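Long-range contacts in esterase (Uncultured bacterium, PDB 5EGN), which degrades N-acyl homoserine lactones, the signals of bacterial quorum sensing, probably by hydrolysing the lactone ester as an alpha/beta-hydrolase: residues S67-A72 with D186-F191; I111-L116 with A204-V209; S118-G123 with F191-K196; G144-A149 with V164-F169. The protein carries 2 engineered substitutions. One frame throughout, in Å; residues are numbered along the deposited sequence.

Contact 1. Residues S67-A72 with D186-F191; sequences SIMEHA and DPNGVF
Met-69 lays its sulfur and terminal methyl across the side chain of Asn-188. Its chain bends at chi2 (86°), so that SD packs on Asn-188 CB at 3.8 Å while CE reaches Asn-188 OD1 at 3.5 Å; a flexible thioether suits this margin, since it can bend over the asparagine's CB and amide. The backbones join as well. Ile-68 N, in the first turn and so without a helical acceptor, donates to Asn-188 O at 3.1 Å, and the aliphatic branch of Ile-68 is buried against Trp-193 and helix 94-105. Ser-67 caps this helix, its OG held between backbone N and carbonyl carbon (chi1 67°), from where it accepts from Glu-70 N at 3.2 Å. Glu-70 OE1 in turn takes both Ser-67 N and Ser-67 OG on its anti side. The carboxylate of Asp-186 lies 4.1 Å from Glu-70, measured OD2 to OE1, and the like charges might raise the proton affinity of either group. Asp-186 OD1 spends its anti lone pair on Asn-188 N (2.8 Å); an alanine here would probably leave that amide without its mate and make the turn that presents Asn-188 O less firmly set. A capping box on helix 68-81 thus meets an Asx turn after helix 177-185, joining a helix of the alpha/beta-hydrolase core to the chain returning from what is probably its lid of inserted helices.

Contact 2. Residues I111-L116 with A204-V209; sequences IGNLIL and APTLVV
Asn-113 and Thr-206 pair side by side in two parallel strands of the central alpha/beta-hydrolase sheet, strands 110-116 and 206-211, whose segment axes run 4.6 Å apart at 11°. The register is regular and bridged residues stand level, yet the closer side-chain contacts include diagonal ones, Leu-114 to Val-209 and Ile-115 to Thr-206, as well as the level pair Leu-116 and Val-209. On the face carrying Leu-114, Leu-116, Leu-207 and Val-209, the valine forms a two-pronged bump: CG2 meets Leu-114 CD2 at 3.8 Å, and CG1 meets Leu-116 CD1 at 3.7 Å. Val-209 CG1 stands anti to the backbone N (chi1 -174°), and this turn of the side chain points one methyl at each leucine. Tyr-244 and helix 249-257 cover this layer, and branched aliphatic residues suit a surface that must mesh with both a neighbouring strand and a helix. On the opposite face, Ile-115 sends CG1 back to Thr-206 CG2, 3.8 Å away, crossing it at a slant, while its CB borders Val-208 CG2. Small Gly-112 and ring-closed Pro-205 flank the entry to the pairing, where Asn-113 N donates to Pro-205 O at 2.8 Å. Three further backbone bonds follow along the strands. Asn-113 and Thr-206 bring polar atoms into this buried face: Asn-113 OD1 is bonded to Asn-103, and ND2 makes a weak, fairly straight bond of 3.4 Å to Thr-206 OG1, whose own hydroxyl donates to Ala-204 O from above the carbonyl plane.

Contact 3. Residues S118-G123 with F191-K196; sequences SGTGLG and FAWNIK
The Trp-193 indole meets Gly-119 O at its edge, in the ring plane, with CZ3 3.7 Å from that oxygen; one face carries Ile-195 CG2, offset toward the rim. These loops join the end of strand 110-116 to the chain leaving the helices inserted between strands 110-116 and 206-211, which probably form the cap of this alpha/beta-hydrolase. The indole NE1 is bonded to Gln-101 on helix 94-105, which helps to set the ring's rotation. In Thr-120, chi1 of -171° swings OG1 away from the backbone N and toward the opposing loop, where the hydroxyl accepts from Ile-195 N at 2.8 Å and donates weakly to Trp-193 O. That carbonyl also takes Gly-121 N at 3.0 Å, in its own plane, and a water that bridges it to Leu-122 N. Glycine suits position 121 because phi is positive (59°) and a side chain would run into the ends of Asn-194 and Lys-196. Lys-196 crosses Thr-120 with its CG 3.7 Å from CG2, and its amine pairs with Glu-124. Asn-194 OD1 accepts from Lys-196 N in an Asx turn; with an alanine in its place, the Lys-196 amide is likely to lose its mate and the turn to be less firmly set. Farther on, Gly-123, where a side chain would strike Phe-191 O, sends its N to a lone pair of that oxygen at 2.8 Å.

Contact 4. Residues G144-A149 with V164-F169; sequences GLLEGA and VMKAHF
Leu-146 on helix 138-146 and Lys-166 on helix 159-168 face each other, their CA atoms 7.2 Å apart, while a type I turn from Leu-146 to Ala-149 leads the chain away. Leu-146 carries most of the packing, through CD2. This methyl sits at the edge of the Phe-169 ring, near its plane, 3.5 Å from CE2. It also rests on Met-165, 3.7 Å from CB and 3.4 Å from the carbonyl O, and just reaches the stem of Lys-166, whose CG lies 4.1 Å away. A leucine suits this place because one branch, CD2, reaches a recess of ring edge, helix backbone and aliphatic chain. Phe-169 holds CG between its backbone N and carbonyl carbon (chi1 66°), folding the ring back so that Lys-166 O lies over one face; the ring is further stacked with Phe-142. Met-165 starts toward Leu-146, but then bends at chi2 and chi3 and runs off to Phe-243. At the rim, Lys-166, extended beyond CG, passes Leu-146 with its CG and brings NZ to Glu-147 OE2 across a long salt bridge of 3.9 Å. Nearby, His-168 is bonded to Tyr-36 of the second subunit, which places helix 159-168 at the dimer interface. With apolar burial inside and one long ionic pair at its exposed margin, the contact probably owes its hold to shape and burial far more than to charge.

In the fold
Contact 2 is the buried, strand-to-strand member, backbone-paired and apolar on one face, and it joins adjacent strands of the hydrolase core. Contacts 1 and 3 lie together, their centres 10 Å apart; they share Phe-191, and Ile-68 packs on Trp-193, so the loop 186-196 is tied first to helix 68-81 and then to the segment after strand 110-116. Both are partly buried and, involving loops, are held largely by turns, a helix cap and backbone hydrogen bonds. Contact 4 joins two helices inserted between strands 110-116 and 206-211; across the chain's centre from contact 2, it mixes buried packing with a charged rim, while another part of helix 159-168 meets the second subunit.

Contact 1. Residues S67-A72 with D186-F191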
loop_
_atom_site.group_PDB
_atom_site.type_symbol
_atom_site.label_atom_id
_atom_site.label_comp_id
_atom_site.label_asym_id
_atom_site.label_seq_id
_atom_site.Cartn_x
_atom_site.Cartn_y
_atom_site.Cartn_z
ATOM N N SER A 67 20.417 13.537 6.615
ATOM C CA SER A 67 21.544 12.996 5.871
ATOM C C SER A 67 21.259 11.530 5.584
ATOM O O SER A 67 20.501 10.888 6.311
ATOM C CB SER A 67 22.852 13.152 6.649
ATOM O OG SER A 67 22.858 12.342 7.810
ATOM N N ILE A 68 21.861 11.005 4.524
ATOM C CA ILE A 68 21.668 9.609 4.156
ATOM C C ILE A 68 22.214 8.694 5.252
ATOM O O ILE A 68 21.701 7.595 5.475
ATOM C CB ILE A 68 22.344 9.293 2.808
ATOM C CG1 ILE A 68 21.834 10.253 1.733
ATOM C CG2 ILE A 68 22.072 7.863 2.385
ATOM C CD1 ILE A 68 20.341 10.180 1.513
ATOM N N MET A 69 23.241 9.169 5.951
ATOM C CA MET A 69 23.827 8.422 7.056
ATOM C C MET A 69 22.824 8.252 8.196
ATOM O O MET A 69 22.716 7.177 8.790
ATOM C CB MET A 69 25.090 9.118 7.568
ATOM C CG MET A 69 26.142 9.388 6.504
ATOM S SD MET A 69 25.874 10.944 5.629
ATOM C CE MET A 69 27.239 10.922 4.471
ATOM N N GLU A 70 22.089 9.318 8.495
ATOM C CA GLU A 70 21.080 9.284 9.550
ATOM C C GLU A 70 19.920 8.352 9.185
ATOM O O GLU A 70 19.409 7.618 10.039
ATOM C CB GLU A 70 20.575 10.700 9.840
ATOM C CG GLU A 70 21.548 11.522 10.685
ATOM C CD GLU A 70 21.244 13.006 10.665
ATOM O OE1 GLU A 70 21.195 13.587 9.559
ATOM O OE2 GLU A 70 21.067 13.595 11.753
ATOM N N HIS A 71 19.510 8.390 7.920
ATOM C CA HIS A 71 18.523 7.449 7.395
ATOM C C HIS A 71 18.995 6.011 7.592
ATOM O O HIS A 71 18.242 5.140 8.059
ATOM C CB HIS A 71 18.263 7.708 5.909
ATOM C CG HIS A 71 17.323 8.841 5.639
ATOM N ND1 HIS A 71 16.009 8.833 6.057
ATOM C CD2 HIS A 71 17.497 10.007 4.972
ATOM C CE1 HIS A 71 15.419 9.949 5.668
ATOM N NE2 HIS A 71 16.301 10.679 5.009
ATOM N N ALA A 72 20.252 5.776 7.229
ATOM C CA ALA A 72 20.871 4.467 7.379
ATOM C C ALA A 72 20.852 4.020 8.836
ATOM O O ALA A 72 20.621 2.847 9.127
ATOM C CB ALA A 72 22.294 4.490 6.847
ATOM N N ASP A 186 20.658 19.865 3.693
ATOM C CA ASP A 186 21.707 19.037 4.275
ATOM C C ASP A 186 22.803 18.776 3.243
ATOM O O ASP A 186 22.514 18.348 2.126
ATOM C CB ASP A 186 21.123 17.719 4.793
ATOM C CG ASP A 186 22.051 16.998 5.756
ATOM O OD1 ASP A 186 23.213 16.728 5.387
ATOM O OD2 ASP A 186 21.615 16.701 6.888
ATOM N N PRO A 187 24.068 19.037 3.616
ATOM C CA PRO A 187 25.214 18.808 2.728
ATOM C C PRO A 187 25.391 17.339 2.353
ATOM O O PRO A 187 26.198 17.018 1.481
ATOM C CB PRO A 187 26.406 19.305 3.555
ATOM C CG PRO A 187 25.945 19.225 4.970
ATOM C CD PRO A 187 24.490 19.581 4.918
ATOM N N ASN A 188 24.652 16.458 3.017
ATOM C CA ASN A 188 24.620 15.052 2.649
ATOM C C ASN A 188 23.182 14.565 2.524
ATOM O O ASN A 188 22.875 13.407 2.811
ATOM C CB ASN A 188 25.388 14.210 3.668
ATOM C CG ASN A 188 26.881 14.463 3.619
ATOM O OD1 ASN A 188 27.588 13.908 2.776
ATOM N ND2 ASN A 188 27.371 15.302 4.523
ATOM N N GLY A 189 22.306 15.468 2.094
ATOM C CA GLY A 189 20.915 15.138 1.851
ATOM C C GLY A 189 20.743 14.437 0.519
ATOM O O GLY A 189 21.725 14.074 -0.122
ATOM N N VAL A 190 19.494 14.261 0.098
ATOM C CA VAL A 190 19.186 13.491 -1.107
ATOM C C VAL A 190 19.871 14.053 -2.357
ATOM O O VAL A 190 20.249 13.300 -3.256
ATOM C CB VAL A 190 17.654 13.420 -1.345
ATOM C CG1 VAL A 190 17.061 14.812 -1.527
ATOM C CG2 VAL A 190 17.331 12.530 -2.537
ATOM N N PHE A 191 20.059 15.368 -2.402
ATOM C CA PHE A 191 20.641 16.009 -3.576
ATOM C C PHE A 191 22.159 16.143 -3.485
ATOM O O PHE A 191 22.852 16.097 -4.501
ATOM C CB PHE A 191 20.020 17.392 -3.791
ATOM C CG PHE A 191 18.599 17.354 -4.275
ATOM C CD1 PHE A 191 18.297 16.886 -5.542
ATOM C CD2 PHE A 191 17.566 17.804 -3.470
ATOM C CE1 PHE A 191 16.991 16.855 -5.992
ATOM C CE2 PHE A 191 16.258 17.776 -3.917
ATOM C CZ PHE A 191 15.971 17.302 -5.178
#

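Contact 2. Residues I111-L116 with A204-V209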
loop_
_atom_site.group_PDB
_atom_site.type_symbol
_atom_site.label_atom_id
_atom_site.label_comp_id
_atom_site.label_asym_id
_atom_site.label_seq_id
_atom_site.Cartn_x
_atom_site.Cartn_y
_atom_site.Cartn_z
ATOM N N ILE A 111 23.477 -8.707 3.111
ATOM C CA ILE A 111 23.522 -9.917 2.299
ATOM C C ILE A 111 23.753 -9.522 0.848
ATOM O O ILE A 111 24.623 -10.070 0.171
ATOM C CB ILE A 111 22.235 -10.746 2.410
ATOM C CG1 ILE A 111 22.034 -11.227 3.846
ATOM C CG2 ILE A 111 22.292 -11.937 1.465
ATOM C CD1 ILE A 111 20.785 -12.050 4.043
ATOM N N GLY A 112 22.970 -8.557 0.378
ATOM C CA GLY A 112 23.134 -8.025 -0.960
ATOM C C GLY A 112 22.193 -6.867 -1.217
ATOM O O GLY A 112 21.363 -6.532 -0.373
ATOM N N ASN A 113 22.315 -6.258 -2.390
ATOM C CA ASN A 113 21.520 -5.081 -2.707
ATOM C C ASN A 113 20.803 -5.165 -4.048
ATOM O O ASN A 113 21.365 -5.633 -5.038
ATOM C CB ASN A 113 22.403 -3.831 -2.695
ATOM C CG ASN A 113 23.249 -3.728 -1.445
ATOM O OD1 ASN A 113 22.742 -3.445 -0.361
ATOM N ND2 ASN A 113 24.549 -3.949 -1.592
ATOM N N LEU A 114 19.553 -4.715 -4.067
ATOM C CA LEU A 114 18.883 -4.401 -5.321
ATOM C C LEU A 114 18.661 -2.894 -5.361
ATOM O O LEU A 114 17.795 -2.366 -4.666
ATOM C CB LEU A 114 17.557 -5.157 -5.468
ATOM C CG LEU A 114 16.972 -5.224 -6.890
ATOM C CD1 LEU A 114 16.045 -6.417 -7.046
ATOM C CD2 LEU A 114 16.239 -3.945 -7.278
ATOM N N ILE A 115 19.460 -2.207 -6.170
ATOM C CA ILE A 115 19.347 -0.763 -6.325
ATOM C C ILE A 115 18.428 -0.426 -7.493
ATOM O O ILE A 115 18.764 -0.691 -8.647
ATOM C CB ILE A 115 20.722 -0.112 -6.556
ATOM C CG1 ILE A 115 21.734 -0.637 -5.543
ATOM C CG2 ILE A 115 20.622 1.399 -6.443
ATOM C CD1 ILE A 115 21.486 -0.134 -4.145
ATOM N N LEU A 116 17.268 0.152 -7.195
ATOM C CA LEU A 116 16.315 0.511 -8.240
ATOM C C LEU A 116 16.256 2.013 -8.481
ATOM O O LEU A 116 15.863 2.775 -7.598
ATOM C CB LEU A 116 14.914 0.004 -7.897
ATOM C CG LEU A 116 13.869 0.350 -8.961
ATOM C CD1 LEU A 116 14.042 -0.538 -10.182
ATOM C CD2 LEU A 116 12.456 0.250 -8.410
ATOM N N ALA A 204 29.661 -5.946 -1.768
ATOM C CA ALA A 204 28.539 -6.870 -1.634
ATOM C C ALA A 204 27.836 -7.073 -2.974
ATOM O O ALA A 204 27.887 -6.196 -3.841
ATOM C CB ALA A 204 27.558 -6.362 -0.590
ATOM N N PRO A 205 27.196 -8.242 -3.158
ATOM C CA PRO A 205 26.432 -8.523 -4.378
ATOM C C PRO A 205 25.382 -7.451 -4.658
ATOM O O PRO A 205 24.473 -7.253 -3.856
ATOM C CB PRO A 205 25.771 -9.867 -4.071
ATOM C CG PRO A 205 26.682 -10.515 -3.101
ATOM C CD PRO A 205 27.224 -9.403 -2.250
ATOM N N THR A 206 25.514 -6.771 -5.793
ATOM C CA THR A 206 24.646 -5.644 -6.105
ATOM C C THR A 206 24.009 -5.762 -7.485
ATOM O O THR A 206 24.702 -5.922 -8.489
ATOM C CB THR A 206 25.418 -4.312 -6.026
ATOM O OG1 THR A 206 25.905 -4.116 -4.694
ATOM C CG2 THR A 206 24.519 -3.150 -6.406
ATOM N N LEU A 207 22.683 -5.687 -7.518
ATOM C CA LEU A 207 21.944 -5.638 -8.772
ATOM C C LEU A 207 21.329 -4.256 -8.952
ATOM O O LEU A 207 20.394 -3.888 -8.244
ATOM C CB LEU A 207 20.857 -6.714 -8.806
ATOM C CG LEU A 207 19.924 -6.709 -10.019
ATOM C CD1 LEU A 207 20.715 -6.821 -11.312
ATOM C CD2 LEU A 207 18.903 -7.830 -9.917
ATOM N N VAL A 208 21.863 -3.489 -9.896
ATOM C CA VAL A 208 21.338 -2.160 -10.182
ATOM C C VAL A 208 20.310 -2.241 -11.303
ATOM O O VAL A 208 20.583 -2.798 -12.365
ATOM C CB VAL A 208 22.456 -1.175 -10.569
ATOM C CG1 VAL A 208 21.891 0.222 -10.761
ATOM C CG2 VAL A 208 23.541 -1.165 -9.507
ATOM N N VAL A 209 19.125 -1.693 -11.059
ATOM C CA VAL A 209 18.034 -1.775 -12.024
ATOM C C VAL A 209 17.562 -0.389 -12.443
ATOM O O VAL A 209 17.210 0.439 -11.603
ATOM C CB VAL A 209 16.845 -2.567 -11.457
ATOM C CG1 VAL A 209 15.783 -2.767 -12.525
ATOM C CG2 VAL A 209 17.319 -3.904 -10.913
#

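Contact 3. Residues S118-G123 with F191-K196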
loop_
_atom_site.group_PDB
_atom_site.type_symbol
_atom_site.label_atom_id
_atom_site.label_comp_id
_atom_site.label_asym_id
_atom_site.label_seq_id
_atom_site.Cartn_x
_atom_site.Cartn_y
_atom_site.Cartn_z
ATOM N N SER A 118 18.470 4.675 -8.944
ATOM C CA SER A 118 19.163 5.568 -8.023
ATOM C C SER A 118 20.442 6.124 -8.638
ATOM O O SER A 118 20.724 5.907 -9.817
ATOM C CB SER A 118 19.483 4.844 -6.716
ATOM O OG SER A 118 19.897 5.758 -5.718
ATOM N N GLY A 119 21.211 6.842 -7.826
ATOM C CA GLY A 119 22.443 7.461 -8.277
ATOM C C GLY A 119 23.153 8.167 -7.137
ATOM O O GLY A 119 22.725 8.088 -5.985
ATOM N N THR A 120 24.243 8.857 -7.456
ATOM C CA THR A 120 24.967 9.636 -6.457
ATOM C C THR A 120 25.431 10.955 -7.065
ATOM O O THR A 120 25.626 11.052 -8.276
ATOM C CB THR A 120 26.172 8.858 -5.888
ATOM O OG1 THR A 120 26.722 9.569 -4.773
ATOM C CG2 THR A 120 27.245 8.671 -6.945
ATOM N N GLY A 121 25.601 11.968 -6.221
ATOM C CA GLY A 121 25.878 13.311 -6.697
ATOM C C GLY A 121 24.742 13.768 -7.591
ATOM O O GLY A 121 24.962 14.340 -8.658
ATOM N N LEU A 122 23.518 13.498 -7.146
ATOM C CA LEU A 122 22.327 13.728 -7.954
ATOM C C LEU A 122 22.125 15.205 -8.260
ATOM O O LEU A 122 21.748 15.570 -9.373
ATOM C CB LEU A 122 21.092 13.173 -7.242
ATOM C CG LEU A 122 19.939 12.706 -8.131
ATOM C CD1 LEU A 122 20.303 11.400 -8.821
ATOM C CD2 LEU A 122 18.662 12.555 -7.321
ATOM N N GLY A 123 22.382 16.046 -7.266
ATOM C CA GLY A 123 22.157 17.475 -7.385
ATOM C C GLY A 123 22.923 18.147 -8.508
ATOM O O GLY A 123 22.384 19.019 -9.191
ATOM N N PHE A 191 20.059 15.368 -2.402
ATOM C CA PHE A 191 20.641 16.009 -3.576
ATOM C C PHE A 191 22.159 16.143 -3.485
ATOM O O PHE A 191 22.852 16.097 -4.501
ATOM C CB PHE A 191 20.020 17.392 -3.791
ATOM C CG PHE A 191 18.599 17.354 -4.275
ATOM C CD1 PHE A 191 18.297 16.886 -5.542
ATOM C CD2 PHE A 191 17.566 17.804 -3.470
ATOM C CE1 PHE A 191 16.991 16.855 -5.992
ATOM C CE2 PHE A 191 16.258 17.776 -3.917
ATOM C CZ PHE A 191 15.971 17.302 -5.178
ATOM N N ALA A 192 22.672 16.306 -2.271
ATOM C CA ALA A 192 24.081 16.631 -2.082
ATOM C C ALA A 192 24.944 15.405 -1.789
ATOM O O ALA A 192 26.163 15.446 -1.965
ATOM C CB ALA A 192 24.233 17.652 -0.968
ATOM N N TRP A 193 24.311 14.326 -1.341
ATOM C CA TRP A 193 25.012 13.085 -1.018
ATOM C C TRP A 193 25.802 12.565 -2.214
ATOM O O TRP A 193 25.244 12.335 -3.284
ATOM C CB TRP A 193 24.016 12.028 -0.544
ATOM C CG TRP A 193 24.624 10.718 -0.162
ATOM C CD1 TRP A 193 25.286 10.426 0.995
ATOM C CD2 TRP A 193 24.600 9.507 -0.927
ATOM N NE1 TRP A 193 25.686 9.112 0.992
ATOM C CE2 TRP A 193 25.276 8.527 -0.176
ATOM C CE3 TRP A 193 24.077 9.160 -2.176
ATOM C CZ2 TRP A 193 25.443 7.222 -0.634
ATOM C CZ3 TRP A 193 24.244 7.867 -2.628
ATOM C CH2 TRP A 193 24.920 6.912 -1.860
ATOM N N ASN A 194 27.105 12.381 -2.024
ATOM C CA ASN A 194 27.991 12.016 -3.122
ATOM C C ASN A 194 29.098 11.063 -2.675
ATOM O O ASN A 194 29.954 11.426 -1.870
ATOM C CB ASN A 194 28.596 13.281 -3.738
ATOM C CG ASN A 194 29.265 13.025 -5.073
ATOM O OD1 ASN A 194 29.845 11.965 -5.302
ATOM N ND2 ASN A 194 29.191 14.005 -5.964
ATOM N N ILE A 195 29.076 9.844 -3.206
ATOM C CA ILE A 195 30.085 8.845 -2.870
ATOM C C ILE A 195 30.723 8.242 -4.119
ATOM O O ILE A 195 31.056 7.055 -4.145
ATOM C CB ILE A 195 29.498 7.703 -2.011
ATOM C CG1 ILE A 195 28.358 6.996 -2.750
ATOM C CG2 ILE A 195 29.013 8.236 -0.674
ATOM C CD1 ILE A 195 28.120 5.577 -2.278
ATOM N N LYS A 196 30.897 9.066 -5.148
ATOM C CA LYS A 196 31.500 8.626 -6.406
ATOM C C LYS A 196 32.848 7.941 -6.203
ATOM O O LYS A 196 33.148 6.939 -6.851
ATOM C CB LYS A 196 31.675 9.811 -7.360
ATOM C CG LYS A 196 30.380 10.363 -7.941
ATOM C CD LYS A 196 30.648 11.603 -8.784
ATOM C CE LYS A 196 29.395 12.075 -9.510
ATOM N NZ LYS A 196 28.673 13.155 -8.784
HETATM O O HOH W 1 23.134 12.500 -4.568
#

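Contact 4. Residues G144-A149 with V164-F169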
loop_
_atom_site.group_PDB
_atom_site.type_symbol
_atom_site.label_atom_id
_atom_site.label_comp_id
_atom_site.label_asym_id
_atom_site.label_seq_id
_atom_site.Cartn_x
_atom_site.Cartn_y
_atom_site.Cartn_z
ATOM N N GLY A 144 6.499 18.680 -12.653
ATOM C CA GLY A 144 7.299 18.632 -13.862
ATOM C C GLY A 144 8.350 17.539 -13.823
ATOM O O GLY A 144 8.588 16.863 -14.823
ATOM N N LEU A 145 8.979 17.361 -12.666
ATOM C CA LEU A 145 9.968 16.303 -12.495
ATOM C C LEU A 145 9.313 14.927 -12.560
ATOM O O LEU A 145 9.889 13.976 -13.087
ATOM C CB LEU A 145 10.708 16.468 -11.166
ATOM C CG LEU A 145 11.796 15.442 -10.834
ATOM C CD1 LEU A 145 13.046 16.153 -10.361
ATOM C CD2 LEU A 145 11.317 14.460 -9.776
ATOM N N LEU A 146 8.100 14.833 -12.027
ATOM C CA LEU A 146 7.400 13.558 -11.952
ATOM C C LEU A 146 6.857 13.108 -13.300
ATOM O O LEU A 146 6.616 11.918 -13.512
ATOM C CB LEU A 146 6.267 13.637 -10.930
ATOM C CG LEU A 146 6.534 12.757 -9.711
ATOM C CD1 LEU A 146 7.938 13.001 -9.182
ATOM C CD2 LEU A 146 5.507 13.009 -8.631
ATOM N N GLU A 147 6.671 14.052 -14.217
ATOM C CA GLU A 147 6.261 13.685 -15.570
ATOM C C GLU A 147 7.380 12.965 -16.329
ATOM O O GLU A 147 7.150 12.403 -17.400
ATOM C CB GLU A 147 5.801 14.919 -16.345
ATOM C CG GLU A 147 4.351 15.284 -16.077
ATOM C CD GLU A 147 3.927 16.571 -16.753
ATOM O OE1 GLU A 147 4.782 17.228 -17.381
ATOM O OE2 GLU A 147 2.732 16.921 -16.659
ATOM N N GLY A 148 8.585 12.974 -15.769
ATOM C CA GLY A 148 9.704 12.263 -16.359
ATOM C C GLY A 148 10.062 11.017 -15.572
ATOM O O GLY A 148 11.077 10.372 -15.838
ATOM N N ALA A 149 9.217 10.674 -14.602
ATOM C CA ALA A 149 9.471 9.543 -13.716
ATOM C C ALA A 149 8.743 8.280 -14.162
ATOM O O ALA A 149 9.027 7.187 -13.671
ATOM C CB ALA A 149 9.074 9.895 -12.293
ATOM N N VAL A 164 -0.824 9.069 -7.885
ATOM C CA VAL A 164 -0.508 8.838 -6.478
ATOM C C VAL A 164 0.837 9.460 -6.106
ATOM O O VAL A 164 1.038 9.882 -4.963
ATOM C CB VAL A 164 -0.508 7.322 -6.130
ATOM C CG1 VAL A 164 0.707 6.615 -6.712
ATOM C CG2 VAL A 164 -0.561 7.121 -4.625
ATOM N N MET A 165 1.749 9.544 -7.070
ATOM C CA MET A 165 3.057 10.120 -6.790
ATOM C C MET A 165 2.966 11.639 -6.694
ATOM O O MET A 165 3.663 12.261 -5.891
ATOM C CB MET A 165 4.073 9.709 -7.854
ATOM C CG MET A 165 5.368 9.188 -7.265
ATOM S SD MET A 165 5.106 7.748 -6.213
ATOM C CE MET A 165 4.614 6.528 -7.431
ATOM N N LYS A 166 2.103 12.233 -7.511
ATOM C CA LYS A 166 1.840 13.664 -7.414
ATOM C C LYS A 166 1.090 13.973 -6.126
ATOM O O LYS A 166 1.199 15.070 -5.576
ATOM C CB LYS A 166 1.048 14.164 -8.623
ATOM C CG LYS A 166 1.917 14.580 -9.798
ATOM C CD LYS A 166 1.099 15.273 -10.878
ATOM C CE LYS A 166 1.975 15.692 -12.050
ATOM N NZ LYS A 166 1.198 16.393 -13.110
ATOM N N ALA A 167 0.332 12.993 -5.648
ATOM C CA ALA A 167 -0.404 13.138 -4.400
ATOM C C ALA A 167 0.520 13.054 -3.188
ATOM O O ALA A 167 0.293 13.723 -2.180
ATOM C CB ALA A 167 -1.485 12.082 -4.307
ATOM N N HIS A 168 1.561 12.232 -3.295
ATOM C CA HIS A 168 2.479 11.994 -2.181
ATOM C C HIS A 168 3.115 13.264 -1.610
ATOM O O HIS A 168 3.186 13.427 -0.391
ATOM C CB HIS A 168 3.584 11.025 -2.607
ATOM C CG HIS A 168 3.289 9.592 -2.290
ATOM N ND1 HIS A 168 3.097 9.139 -1.003
ATOM C CD2 HIS A 168 3.164 8.508 -3.091
ATOM C CE1 HIS A 168 2.862 7.839 -1.025
ATOM N NE2 HIS A 168 2.897 7.432 -2.281
ATOM N N PHE A 169 3.577 14.163 -2.475
ATOM C CA PHE A 169 4.268 15.358 -1.995
ATOM C C PHE A 169 3.321 16.536 -1.786
ATOM O O PHE A 169 3.733 17.590 -1.302
ATOM C CB PHE A 169 5.395 15.759 -2.956
ATOM C CG PHE A 169 4.923 16.209 -4.313
ATOM C CD1 PHE A 169 4.562 17.528 -4.535
ATOM C CD2 PHE A 169 4.876 15.322 -5.374
ATOM C CE1 PHE A 169 4.138 17.947 -5.779
ATOM C CE2 PHE A 169 4.458 15.739 -6.621
ATOM C CZ PHE A 169 4.087 17.052 -6.823
#